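Local coordinates for protein DNA polymerase sliding clamp (Archaeoglobus fulgidus, PDB 1RWZ) that probably encircles DNA as a homotrimeric ring, serving as a moving platform that tethers DNA polymerase and other proteins to DNA during replication, at residues R162-G167 with S171-M176; V152-R155 with G160-I163; K140-A145 with D196-F201. One frame throughout, in Å; residues are numbered along the deposited sequence.

Contact 1 of 3, residues R162-G167 with S171-M176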
ATOM      1  N   ARG A 162     -11.581  26.393  16.672  1.00 17.21           N
ATOM      2  CA  ARG A 162     -11.863  25.038  17.126  1.00 18.34           C
ATOM      3  C   ARG A 162     -12.722  24.270  16.134  1.00 17.75           C
ATOM      4  O   ARG A 162     -13.535  24.853  15.420  1.00 17.03           O
ATOM      5  CB  ARG A 162     -12.597  25.057  18.472  1.00 20.68           C
ATOM      6  CG  ARG A 162     -11.898  25.811  19.582  1.00 25.89           C
ATOM      7  CD  ARG A 162     -12.539  25.490  20.929  1.00 29.83           C
ATOM      8  NE  ARG A 162     -12.021  26.333  22.005  1.00 34.34           N
ATOM      9  CZ  ARG A 162     -12.442  27.570  22.254  1.00 35.80           C
ATOM     10  NH1 ARG A 162     -13.395  28.111  21.506  1.00 36.76           N
ATOM     11  NH2 ARG A 162     -11.906  28.269  23.248  1.00 37.07           N
ATOM     12  N   ILE A 163     -12.508  22.960  16.091  1.00 17.05           N
ATOM     13  CA  ILE A 163     -13.284  22.049  15.257  1.00 17.39           C
ATOM     14  C   ILE A 163     -13.743  21.012  16.278  1.00 18.35           C
ATOM     15  O   ILE A 163     -12.915  20.349  16.907  1.00 18.08           O
ATOM     16  CB  ILE A 163     -12.428  21.364  14.172  1.00 16.95           C
ATOM     17  CG1 ILE A 163     -11.968  22.397  13.136  1.00 16.73           C
ATOM     18  CG2 ILE A 163     -13.249  20.272  13.476  1.00 17.44           C
ATOM     19  CD1 ILE A 163     -11.063  21.822  12.057  1.00 17.07           C
ATOM     20  N   GLU A 164     -15.054  20.886  16.459  1.00 18.98           N
ATOM     21  CA  GLU A 164     -15.585  19.959  17.452  1.00 20.48           C
ATOM     22  C   GLU A 164     -16.547  18.930  16.882  1.00 20.55           C
ATOM     23  O   GLU A 164     -17.339  19.229  15.989  1.00 18.82           O
ATOM     24  CB  GLU A 164     -16.303  20.744  18.554  1.00 23.18           C
ATOM     25  CG  GLU A 164     -15.599  22.033  18.948  1.00 27.83           C
ATOM     26  CD  GLU A 164     -16.352  22.823  20.003  1.00 30.28           C
ATOM     27  OE1 GLU A 164     -17.597  22.916  19.913  1.00 31.90           O
ATOM     28  OE2 GLU A 164     -15.695  23.368  20.916  1.00 32.49           O
ATOM     29  N   ALA A 165     -16.474  17.714  17.414  1.00 20.93           N
ATOM     30  CA  ALA A 165     -17.350  16.632  16.986  1.00 21.73           C
ATOM     31  C   ALA A 165     -17.815  15.891  18.232  1.00 22.62           C
ATOM     32  O   ALA A 165     -17.029  15.645  19.151  1.00 21.28           O
ATOM     33  CB  ALA A 165     -16.610  15.685  16.047  1.00 21.88           C
ATOM     34  N   LYS A 166     -19.096  15.543  18.270  1.00 23.47           N
ATOM     35  CA  LYS A 166     -19.644  14.839  19.421  1.00 24.73           C
ATOM     36  C   LYS A 166     -20.369  13.571  19.011  1.00 24.68           C
ATOM     37  O   LYS A 166     -21.098  13.555  18.023  1.00 23.89           O
ATOM     38  CB  LYS A 166     -20.607  15.746  20.189  1.00 26.94           C
ATOM     39  CG  LYS A 166     -19.965  17.005  20.742  1.00 30.54           C
ATOM     40  CD  LYS A 166     -20.972  17.835  21.524  1.00 33.38           C
ATOM     41  CE  LYS A 166     -20.315  19.056  22.153  1.00 35.16           C
ATOM     42  NZ  LYS A 166     -19.236  18.667  23.108  1.00 36.91           N
ATOM     43  N   GLY A 167     -20.151  12.508  19.774  1.00 24.82           N
ATOM     44  CA  GLY A 167     -20.801  11.241  19.498  1.00 26.06           C
ATOM     45  C   GLY A 167     -21.662  10.892  20.692  1.00 27.08           C
ATOM     46  O   GLY A 167     -21.852  11.721  21.579  1.00 26.81           O
ATOM     47  N   SER A 171     -16.238  12.421  22.350  1.00 23.46           N
ATOM     48  CA  SER A 171     -16.187  13.692  21.647  1.00 23.00           C
ATOM     49  C   SER A 171     -14.744  14.046  21.350  1.00 23.15           C
ATOM     50  O   SER A 171     -13.814  13.486  21.936  1.00 21.71           O
ATOM     51  CB  SER A 171     -16.811  14.796  22.495  1.00 22.61           C
ATOM     52  OG  SER A 171     -16.077  14.989  23.693  1.00 23.67           O
ATOM     53  N   ILE A 172     -14.559  14.992  20.442  1.00 23.09           N
ATOM     54  CA  ILE A 172     -13.219  15.407  20.085  1.00 23.64           C
ATOM     55  C   ILE A 172     -13.204  16.893  19.782  1.00 23.61           C
ATOM     56  O   ILE A 172     -14.135  17.429  19.171  1.00 23.35           O
ATOM     57  CB  ILE A 172     -12.710  14.596  18.876  1.00 24.69           C
ATOM     58  CG1 ILE A 172     -11.208  14.797  18.706  1.00 25.82           C
ATOM     59  CG2 ILE A 172     -13.445  15.015  17.608  1.00 25.87           C
ATOM     60  CD1 ILE A 172     -10.566  13.731  17.839  1.00 27.00           C
ATOM     61  N   VAL A 173     -12.157  17.567  20.244  1.00 22.43           N
ATOM     62  CA  VAL A 173     -12.012  18.994  20.017  1.00 21.71           C
ATOM     63  C   VAL A 173     -10.605  19.288  19.526  1.00 21.16           C
ATOM     64  O   VAL A 173      -9.625  18.893  20.160  1.00 20.46           O
ATOM     65  CB  VAL A 173     -12.240  19.810  21.308  1.00 22.32           C
ATOM     66  CG1 VAL A 173     -11.951  21.289  21.052  1.00 22.93           C
ATOM     67  CG2 VAL A 173     -13.671  19.625  21.802  1.00 23.75           C
ATOM     68  N   PHE A 174     -10.525  19.951  18.379  1.00 19.95           N
ATOM     69  CA  PHE A 174      -9.259  20.367  17.792  1.00 19.34           C
ATOM     70  C   PHE A 174      -9.258  21.861  18.078  1.00 19.61           C
ATOM     71  O   PHE A 174     -10.247  22.542  17.808  1.00 17.58           O
ATOM     72  CB  PHE A 174      -9.256  20.129  16.281  1.00 19.84           C
ATOM     73  CG  PHE A 174      -8.185  20.892  15.548  1.00 20.27           C
ATOM     74  CD1 PHE A 174      -6.878  20.416  15.496  1.00 20.96           C
ATOM     75  CD2 PHE A 174      -8.483  22.105  14.932  1.00 20.72           C
ATOM     76  CE1 PHE A 174      -5.882  21.140  14.836  1.00 21.39           C
ATOM     77  CE2 PHE A 174      -7.494  22.838  14.272  1.00 21.42           C
ATOM     78  CZ  PHE A 174      -6.193  22.352  14.225  1.00 20.69           C
ATOM     79  N   HIS A 175      -8.171  22.379  18.637  1.00 19.46           N
ATOM     80  CA  HIS A 175      -8.128  23.795  18.953  1.00 19.87           C
ATOM     81  C   HIS A 175      -6.744  24.390  18.772  1.00 19.90           C
ATOM     82  O   HIS A 175      -5.744  23.816  19.208  1.00 19.75           O
ATOM     83  CB  HIS A 175      -8.588  24.023  20.395  1.00 22.12           C
ATOM     84  CG  HIS A 175      -8.467  25.444  20.854  1.00 24.57           C
ATOM     85  ND1 HIS A 175      -8.133  25.779  22.148  1.00 26.91           N
ATOM     86  CD2 HIS A 175      -8.644  26.614  20.197  1.00 25.39           C
ATOM     87  CE1 HIS A 175      -8.108  27.095  22.267  1.00 26.80           C
ATOM     88  NE2 HIS A 175      -8.414  27.624  21.097  1.00 25.88           N
ATOM     89  N   MET A 176      -6.703  25.539  18.112  1.00 18.79           N
ATOM     90  CA  MET A 176      -5.461  26.264  17.894  1.00 19.19           C
ATOM     91  C   MET A 176      -5.687  27.724  18.240  1.00 19.04           C
ATOM     92  O   MET A 176      -6.659  28.335  17.798  1.00 18.51           O
ATOM     93  CB  MET A 176      -4.999  26.138  16.443  1.00 19.63           C
ATOM     94  CG  MET A 176      -4.276  24.836  16.149  1.00 22.03           C
ATOM     95  SD  MET A 176      -3.639  24.798  14.470  1.00 24.87           S
ATOM     96  CE  MET A 176      -2.250  25.851  14.611  1.00 25.04           C
TER
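Arg162 lays its side chain along one face of the His175 imidazole, both residues pointing the same way from their strands. CG of Arg162 comes within 3.4 Å of CD2 of His175, and farther out NE stands 3.7 Å above the ring plane, over its centre. The guanidinium is inclined to the imidazole by 34°, with NE2 of His175 over one of its own faces. Extended from CG to NE, the chain carries NE over the ring, and rotation about CD-NE (chi4 82°) sets the incline; a hydrogen bond from His175 NE2 to Glu159 O limits ring rotation. Arg162 and His175 form a non-hydrogen-bonded pair in the antiparallel hairpin of strands 160-166 and 170-176. In the adjoining hydrogen-bonded pair, Phe174 N reaches Ile163 O at 2.8 Å in a nearly straight bond, answered by Ile163 N to Phe174 O at 2.9 Å. The side chains of this pair turn to the other face, where CD1 of Ile163 meets CD2 of Phe174 obliquely at 3.9 Å. On the same face the CG2 branch of Ile172 presses on Ala165 CB at 3.6 Å. Helix 135-146 covers this apolar side, Ile163 touching Phe138, Phe174 touching Ala141 and Ile172 touching Ala144. Along the outer edge of strand 170-176, Ser171 to Phe174 pair antiparallel with a strand of a neighbouring subunit, which continues the sheet across the trimer interface.

Contact 2 of 3, residues V152-R155 with G160-I163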
ATOM      1  N   VAL A 152     -19.411  18.213  12.104  1.00 18.09           N
ATOM      2  CA  VAL A 152     -18.473  18.937  12.950  1.00 17.06           C
ATOM      3  C   VAL A 152     -18.831  20.407  13.035  1.00 16.50           C
ATOM      4  O   VAL A 152     -19.397  20.980  12.101  1.00 16.40           O
ATOM      5  CB  VAL A 152     -17.023  18.846  12.423  1.00 17.42           C
ATOM      6  CG1 VAL A 152     -16.500  17.440  12.573  1.00 19.59           C
ATOM      7  CG2 VAL A 152     -16.971  19.289  10.970  1.00 16.47           C
ATOM      8  N   ILE A 153     -18.505  21.015  14.166  1.00 15.35           N
ATOM      9  CA  ILE A 153     -18.750  22.430  14.361  1.00 15.85           C
ATOM     10  C   ILE A 153     -17.429  23.171  14.187  1.00 16.03           C
ATOM     11  O   ILE A 153     -16.406  22.745  14.726  1.00 16.51           O
ATOM     12  CB  ILE A 153     -19.261  22.729  15.786  1.00 17.30           C
ATOM     13  CG1 ILE A 153     -20.678  22.180  15.960  1.00 18.99           C
ATOM     14  CG2 ILE A 153     -19.237  24.229  16.046  1.00 18.06           C
ATOM     15  CD1 ILE A 153     -21.205  22.284  17.380  1.00 21.52           C
ATOM     16  N   PHE A 154     -17.449  24.246  13.405  1.00 14.73           N
ATOM     17  CA  PHE A 154     -16.274  25.096  13.227  1.00 15.41           C
ATOM     18  C   PHE A 154     -16.608  26.302  14.087  1.00 16.06           C
ATOM     19  O   PHE A 154     -17.682  26.893  13.948  1.00 15.92           O
ATOM     20  CB  PHE A 154     -16.101  25.559  11.778  1.00 13.81           C
ATOM     21  CG  PHE A 154     -15.469  24.538  10.873  1.00 13.74           C
ATOM     22  CD1 PHE A 154     -15.006  24.914   9.615  1.00 14.71           C
ATOM     23  CD2 PHE A 154     -15.355  23.207  11.257  1.00 13.75           C
ATOM     24  CE1 PHE A 154     -14.440  23.977   8.752  1.00 14.46           C
ATOM     25  CE2 PHE A 154     -14.786  22.264  10.400  1.00 12.71           C
ATOM     26  CZ  PHE A 154     -14.329  22.649   9.148  1.00 14.18           C
ATOM     27  N   ARG A 155     -15.696  26.673  14.973  1.00 16.86           N
ATOM     28  CA  ARG A 155     -15.939  27.792  15.867  1.00 18.34           C
ATOM     29  C   ARG A 155     -14.723  28.701  15.948  1.00 17.93           C
ATOM     30  O   ARG A 155     -13.594  28.234  16.077  1.00 17.28           O
ATOM     31  CB  ARG A 155     -16.293  27.242  17.250  1.00 21.03           C
ATOM     32  CG  ARG A 155     -16.449  28.261  18.351  1.00 25.88           C
ATOM     33  CD  ARG A 155     -16.715  27.532  19.663  1.00 30.01           C
ATOM     34  NE  ARG A 155     -16.598  28.406  20.826  1.00 34.57           N
ATOM     35  CZ  ARG A 155     -16.676  27.980  22.084  1.00 35.72           C
ATOM     36  NH1 ARG A 155     -16.870  26.693  22.339  1.00 37.30           N
ATOM     37  NH2 ARG A 155     -16.559  28.840  23.087  1.00 37.64           N
ATOM     38  N   GLY A 160      -9.246  31.800  19.536  1.00 24.56           N
ATOM     39  CA  GLY A 160      -8.733  30.853  18.562  1.00 21.49           C
ATOM     40  C   GLY A 160      -9.759  30.155  17.689  1.00 20.04           C
ATOM     41  O   GLY A 160     -10.912  30.578  17.596  1.00 19.41           O
ATOM     42  N   PHE A 161      -9.324  29.071  17.057  1.00 18.44           N
ATOM     43  CA  PHE A 161     -10.161  28.289  16.154  1.00 17.23           C
ATOM     44  C   PHE A 161     -10.336  26.859  16.649  1.00 17.61           C
ATOM     45  O   PHE A 161      -9.362  26.187  16.998  1.00 16.94           O
ATOM     46  CB  PHE A 161      -9.522  28.283  14.763  1.00 16.19           C
ATOM     47  CG  PHE A 161     -10.257  27.451  13.754  1.00 15.50           C
ATOM     48  CD1 PHE A 161     -11.587  27.723  13.438  1.00 15.72           C
ATOM     49  CD2 PHE A 161      -9.612  26.405  13.104  1.00 15.37           C
ATOM     50  CE1 PHE A 161     -12.259  26.964  12.487  1.00 15.59           C
ATOM     51  CE2 PHE A 161     -10.274  25.641  12.152  1.00 16.15           C
ATOM     52  CZ  PHE A 161     -11.603  25.921  11.842  1.00 16.05           C
ATOM     53  N   ARG A 162     -11.581  26.393  16.672  1.00 17.21           N
ATOM     54  CA  ARG A 162     -11.863  25.038  17.126  1.00 18.34           C
ATOM     55  C   ARG A 162     -12.722  24.270  16.134  1.00 17.75           C
ATOM     56  O   ARG A 162     -13.535  24.853  15.420  1.00 17.03           O
ATOM     57  CB  ARG A 162     -12.597  25.057  18.472  1.00 20.68           C
ATOM     58  CG  ARG A 162     -11.898  25.811  19.582  1.00 25.89           C
ATOM     59  CD  ARG A 162     -12.539  25.490  20.929  1.00 29.83           C
ATOM     60  NE  ARG A 162     -12.021  26.333  22.005  1.00 34.34           N
ATOM     61  CZ  ARG A 162     -12.442  27.570  22.254  1.00 35.80           C
ATOM     62  NH1 ARG A 162     -13.395  28.111  21.506  1.00 36.76           N
ATOM     63  NH2 ARG A 162     -11.906  28.269  23.248  1.00 37.07           N
ATOM     64  N   ILE A 163     -12.508  22.960  16.091  1.00 17.05           N
ATOM     65  CA  ILE A 163     -13.284  22.049  15.257  1.00 17.39           C
ATOM     66  C   ILE A 163     -13.743  21.012  16.278  1.00 18.35           C
ATOM     67  O   ILE A 163     -12.915  20.349  16.907  1.00 18.08           O
ATOM     68  CB  ILE A 163     -12.428  21.364  14.172  1.00 16.95           C
ATOM     69  CG1 ILE A 163     -11.968  22.397  13.136  1.00 16.73           C
ATOM     70  CG2 ILE A 163     -13.249  20.272  13.476  1.00 17.44           C
ATOM     71  CD1 ILE A 163     -11.063  21.822  12.057  1.00 17.07           C
TER
HETATM   72  O   HOH W   1     -12.734  29.001  19.224  1.00 32.30           O
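The carbonyl oxygen of Arg155 accepts a nearly straight hydrogen bond from Arg162 N at 2.8 Å and a weak one from a water. That water also donates to Gly160 O at 2.9 Å, so that it links the two strands, though weakly on the Arg155 side. CA of Phe161 adds a C-H...O contact to the same Arg155 oxygen at 3.4 Å. These residues belong to the antiparallel beta hairpin of strands 151-157 and 160-166, in which Arg155 N returns a bond to Arg162 O and completes a hydrogen-bonded pair. On the buried face, Phe161 points an edge at the ring of Phe154 in a T-shaped stack, with centroids 5.8 Å apart and planes at 84°. CZ of Phe161 lies over the Phe154 face, offset toward its rim. Ile163 runs alongside Phe154, bringing CG1 to 3.9 Å from CE2 of that ring, while its CG2 branch packs between the ring and Val152 CB. Phe193 adds a second edge-to-face partner for Phe154, and Leu198 of helix 195-201 packs on the same residue. The opposite face carries two arginines side by side. With CG anti to the backbone N (chi1 174°) and the chain extended, Arg155 runs out beside Arg162, their guanidinium planes 51° apart. The like charges are probably moderated by Asp157, Glu159 and Glu164, which form long, weak ion pairs with them. NH1 of Arg162 sits 3.2 Å above the Arg155 guanidinium plane, over its centre, and 3.3 Å from Arg155 NE.

Contact 3 of 3, residues K140-A145 with D196-F201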
ATOM      1  N   LYS A 140      -5.779  16.387   9.314  1.00 20.50           N
ATOM      2  CA  LYS A 140      -5.697  15.488  10.460  1.00 21.30           C
ATOM      3  C   LYS A 140      -6.857  15.730  11.421  1.00 20.77           C
ATOM      4  O   LYS A 140      -7.397  14.789  12.007  1.00 20.78           O
ATOM      5  CB  LYS A 140      -4.369  15.686  11.198  1.00 22.80           C
ATOM      6  CG  LYS A 140      -3.153  15.179  10.443  1.00 25.36           C
ATOM      7  CD  LYS A 140      -1.872  15.609  11.152  1.00 27.81           C
ATOM      8  CE  LYS A 140      -0.630  15.108  10.434  1.00 29.99           C
ATOM      9  NZ  LYS A 140      -0.534  13.622  10.475  1.00 32.53           N
ATOM     10  N   ALA A 141      -7.237  16.994  11.586  1.00 18.98           N
ATOM     11  CA  ALA A 141      -8.338  17.337  12.475  1.00 19.37           C
ATOM     12  C   ALA A 141      -9.628  16.708  11.957  1.00 18.77           C
ATOM     13  O   ALA A 141     -10.398  16.123  12.722  1.00 18.75           O
ATOM     14  CB  ALA A 141      -8.493  18.855  12.565  1.00 19.51           C
ATOM     15  N   ILE A 142      -9.857  16.832  10.654  1.00 18.93           N
ATOM     16  CA  ILE A 142     -11.052  16.271  10.030  1.00 18.98           C
ATOM     17  C   ILE A 142     -11.036  14.745  10.136  1.00 20.08           C
ATOM     18  O   ILE A 142     -12.071  14.119  10.362  1.00 19.95           O
ATOM     19  CB  ILE A 142     -11.153  16.691   8.540  1.00 18.47           C
ATOM     20  CG1 ILE A 142     -11.252  18.218   8.437  1.00 18.17           C
ATOM     21  CG2 ILE A 142     -12.359  16.039   7.876  1.00 18.94           C
ATOM     22  CD1 ILE A 142     -12.414  18.830   9.229  1.00 18.49           C
ATOM     23  N   ALA A 143      -9.859  14.147   9.982  1.00 20.53           N
ATOM     24  CA  ALA A 143      -9.738  12.697  10.074  1.00 21.69           C
ATOM     25  C   ALA A 143     -10.092  12.221  11.479  1.00 22.10           C
ATOM     26  O   ALA A 143     -10.726  11.177  11.645  1.00 23.38           O
ATOM     27  CB  ALA A 143      -8.316  12.257   9.709  1.00 21.55           C
ATOM     28  N   ALA A 144      -9.684  12.985  12.487  1.00 22.69           N
ATOM     29  CA  ALA A 144      -9.976  12.635  13.875  1.00 22.98           C
ATOM     30  C   ALA A 144     -11.477  12.775  14.138  1.00 23.45           C
ATOM     31  O   ALA A 144     -12.098  11.899  14.743  1.00 23.28           O
ATOM     32  CB  ALA A 144      -9.192  13.537  14.819  1.00 23.58           C
ATOM     33  N   ALA A 145     -12.050  13.881  13.676  1.00 22.10           N
ATOM     34  CA  ALA A 145     -13.474  14.138  13.854  1.00 22.76           C
ATOM     35  C   ALA A 145     -14.316  13.067  13.167  1.00 22.51           C
ATOM     36  O   ALA A 145     -15.362  12.662  13.679  1.00 22.76           O
ATOM     37  CB  ALA A 145     -13.826  15.509  13.300  1.00 22.04           C
ATOM     38  N   ASP A 196     -18.216  14.233   5.788  1.00 19.85           N
ATOM     39  CA  ASP A 196     -18.010  13.521   4.527  1.00 21.18           C
ATOM     40  C   ASP A 196     -17.415  14.418   3.447  1.00 20.10           C
ATOM     41  O   ASP A 196     -16.443  14.044   2.780  1.00 19.02           O
ATOM     42  CB  ASP A 196     -19.324  12.926   4.010  1.00 25.08           C
ATOM     43  CG  ASP A 196     -19.855  11.810   4.891  1.00 29.34           C
ATOM     44  OD1 ASP A 196     -19.073  10.903   5.246  1.00 31.38           O
ATOM     45  OD2 ASP A 196     -21.064  11.831   5.216  1.00 32.80           O
ATOM     46  N   TYR A 197     -18.001  15.596   3.264  1.00 17.87           N
ATOM     47  CA  TYR A 197     -17.496  16.525   2.262  1.00 17.94           C
ATOM     48  C   TYR A 197     -16.127  17.087   2.629  1.00 17.39           C
ATOM     49  O   TYR A 197     -15.246  17.184   1.776  1.00 17.73           O
ATOM     50  CB  TYR A 197     -18.470  17.682   2.046  1.00 17.71           C
ATOM     51  CG  TYR A 197     -19.590  17.364   1.080  1.00 19.30           C
ATOM     52  CD1 TYR A 197     -20.759  16.736   1.513  1.00 20.15           C
ATOM     53  CD2 TYR A 197     -19.477  17.693  -0.268  1.00 19.72           C
ATOM     54  CE1 TYR A 197     -21.793  16.448   0.620  1.00 20.74           C
ATOM     55  CE2 TYR A 197     -20.501  17.407  -1.170  1.00 20.64           C
ATOM     56  CZ  TYR A 197     -21.656  16.786  -0.716  1.00 20.48           C
ATOM     57  OH  TYR A 197     -22.672  16.517  -1.609  1.00 20.80           O
ATOM     58  N   LEU A 198     -15.953  17.458   3.894  1.00 17.22           N
ATOM     59  CA  LEU A 198     -14.685  18.018   4.350  1.00 17.23           C
ATOM     60  C   LEU A 198     -13.550  17.022   4.143  1.00 17.93           C
ATOM     61  O   LEU A 198     -12.447  17.396   3.740  1.00 17.70           O
ATOM     62  CB  LEU A 198     -14.775  18.405   5.829  1.00 16.44           C
ATOM     63  CG  LEU A 198     -15.726  19.568   6.143  1.00 15.28           C
ATOM     64  CD1 LEU A 198     -15.888  19.720   7.647  1.00 15.84           C
ATOM     65  CD2 LEU A 198     -15.174  20.850   5.529  1.00 15.28           C
ATOM     66  N   LYS A 199     -13.829  15.752   4.412  1.00 18.02           N
ATOM     67  CA  LYS A 199     -12.824  14.711   4.247  1.00 19.66           C
ATOM     68  C   LYS A 199     -12.442  14.587   2.773  1.00 19.33           C
ATOM     69  O   LYS A 199     -11.262  14.454   2.442  1.00 19.44           O
ATOM     70  CB  LYS A 199     -13.363  13.378   4.777  1.00 21.39           C
ATOM     71  CG  LYS A 199     -12.332  12.269   4.862  1.00 24.51           C
ATOM     72  CD  LYS A 199     -12.944  11.039   5.511  1.00 26.75           C
ATOM     73  CE  LYS A 199     -11.945   9.904   5.632  1.00 28.89           C
ATOM     74  NZ  LYS A 199     -12.597   8.682   6.185  1.00 30.07           N
ATOM     75  N   GLU A 200     -13.437  14.648   1.889  1.00 18.65           N
ATOM     76  CA  GLU A 200     -13.195  14.548   0.452  1.00 18.60           C
ATOM     77  C   GLU A 200     -12.346  15.724  -0.037  1.00 18.21           C
ATOM     78  O   GLU A 200     -11.420  15.544  -0.833  1.00 17.56           O
ATOM     79  CB  GLU A 200     -14.529  14.513  -0.305  1.00 20.42           C
ATOM     80  CG  GLU A 200     -14.424  14.177  -1.789  1.00 22.18           C
ATOM     81  CD  GLU A 200     -13.828  12.803  -2.049  1.00 24.17           C
ATOM     82  OE1 GLU A 200     -14.094  11.870  -1.261  1.00 25.57           O
ATOM     83  OE2 GLU A 200     -13.101  12.647  -3.053  1.00 25.86           O
ATOM     84  N   PHE A 201     -12.660  16.924   0.446  1.00 16.77           N
ATOM     85  CA  PHE A 201     -11.914  18.128   0.068  1.00 16.27           C
ATOM     86  C   PHE A 201     -10.419  17.962   0.356  1.00 16.94           C
ATOM     87  O   PHE A 201      -9.577  18.288  -0.477  1.00 16.10           O
ATOM     88  CB  PHE A 201     -12.391  19.340   0.875  1.00 15.93           C
ATOM     89  CG  PHE A 201     -13.818  19.748   0.619  1.00 15.65           C
ATOM     90  CD1 PHE A 201     -14.473  20.583   1.523  1.00 15.80           C
ATOM     91  CD2 PHE A 201     -14.496  19.332  -0.521  1.00 15.60           C
ATOM     92  CE1 PHE A 201     -15.785  21.003   1.299  1.00 16.04           C
ATOM     93  CE2 PHE A 201     -15.815  19.748  -0.756  1.00 15.46           C
ATOM     94  CZ  PHE A 201     -16.455  20.584   0.155  1.00 14.83           C
TER
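Ile142 meets Leu198 and Lys199 through both of its branches, which its torsions aim at different parts of the facing helix. CG2 lies opposite its own backbone N while CG1 lies opposite the carbonyl carbon (chi1 -61°), and rotation about the CB-CG1 bond (chi2 -56°) brings CD1 to Leu198. On the facing helix, Leu198 has CG opposite its carbonyl carbon (chi1 -67°), which places its CD1 methyl against Ile142, and the two side chains cross at about a right angle. Methyl meets methyl where CD1 of Ile142 lies 3.9 Å from CD1 of Leu198. The other branch settles against the facing helix, Ile142 CG2 lying 3.8 Å from Lys199 N and also meeting Leu198 CB at 4.0 Å. The helices come close here, with the CA atoms of Ile142 and Lys199 6.2 Å apart, and within residues 140-145 Ile142 makes all the close contacts. The aliphatic part of Lys199 flanks the CG2 methyl, CB of Lys199 standing 4.2 Å from CG2 of Ile142. Beyond it, the extended lysine chain ends in a salt bridge to Asp146 of helix 135-146. In PCNA rings such helices line the inner surface around the DNA. Helix 135-146 rests on strand 170-176 through Ala141 and Ala144, whereas Leu198 of helix 195-201 packs on Val152 and Phe154 of strand 151-157 and on Leu238 of strand 232-238.

How the contacts relate
All three contacts belong to the C-terminal half of the subunit. Contacts 1 and 2, with centres about 7 Å apart, are successive hairpins of one four-stranded antiparallel sheet and share strand 160-166 through Arg162 and Ile163. Contact 3 lies about 12 Å from contact 1 and about 13 Å from contact 2, centre to centre. Its helices flank the hairpins along the chain: helix 135-146 comes first, strands 151-157, 160-166 and 170-176 follow, and helix 195-201 comes last. Both helices pack against the sheet, Ala141 and Ala145 reaching both hairpins and Leu198 reaching contact 2. One apolar core thus connects the sheet edge at a subunit interface with the helical layer of the ring.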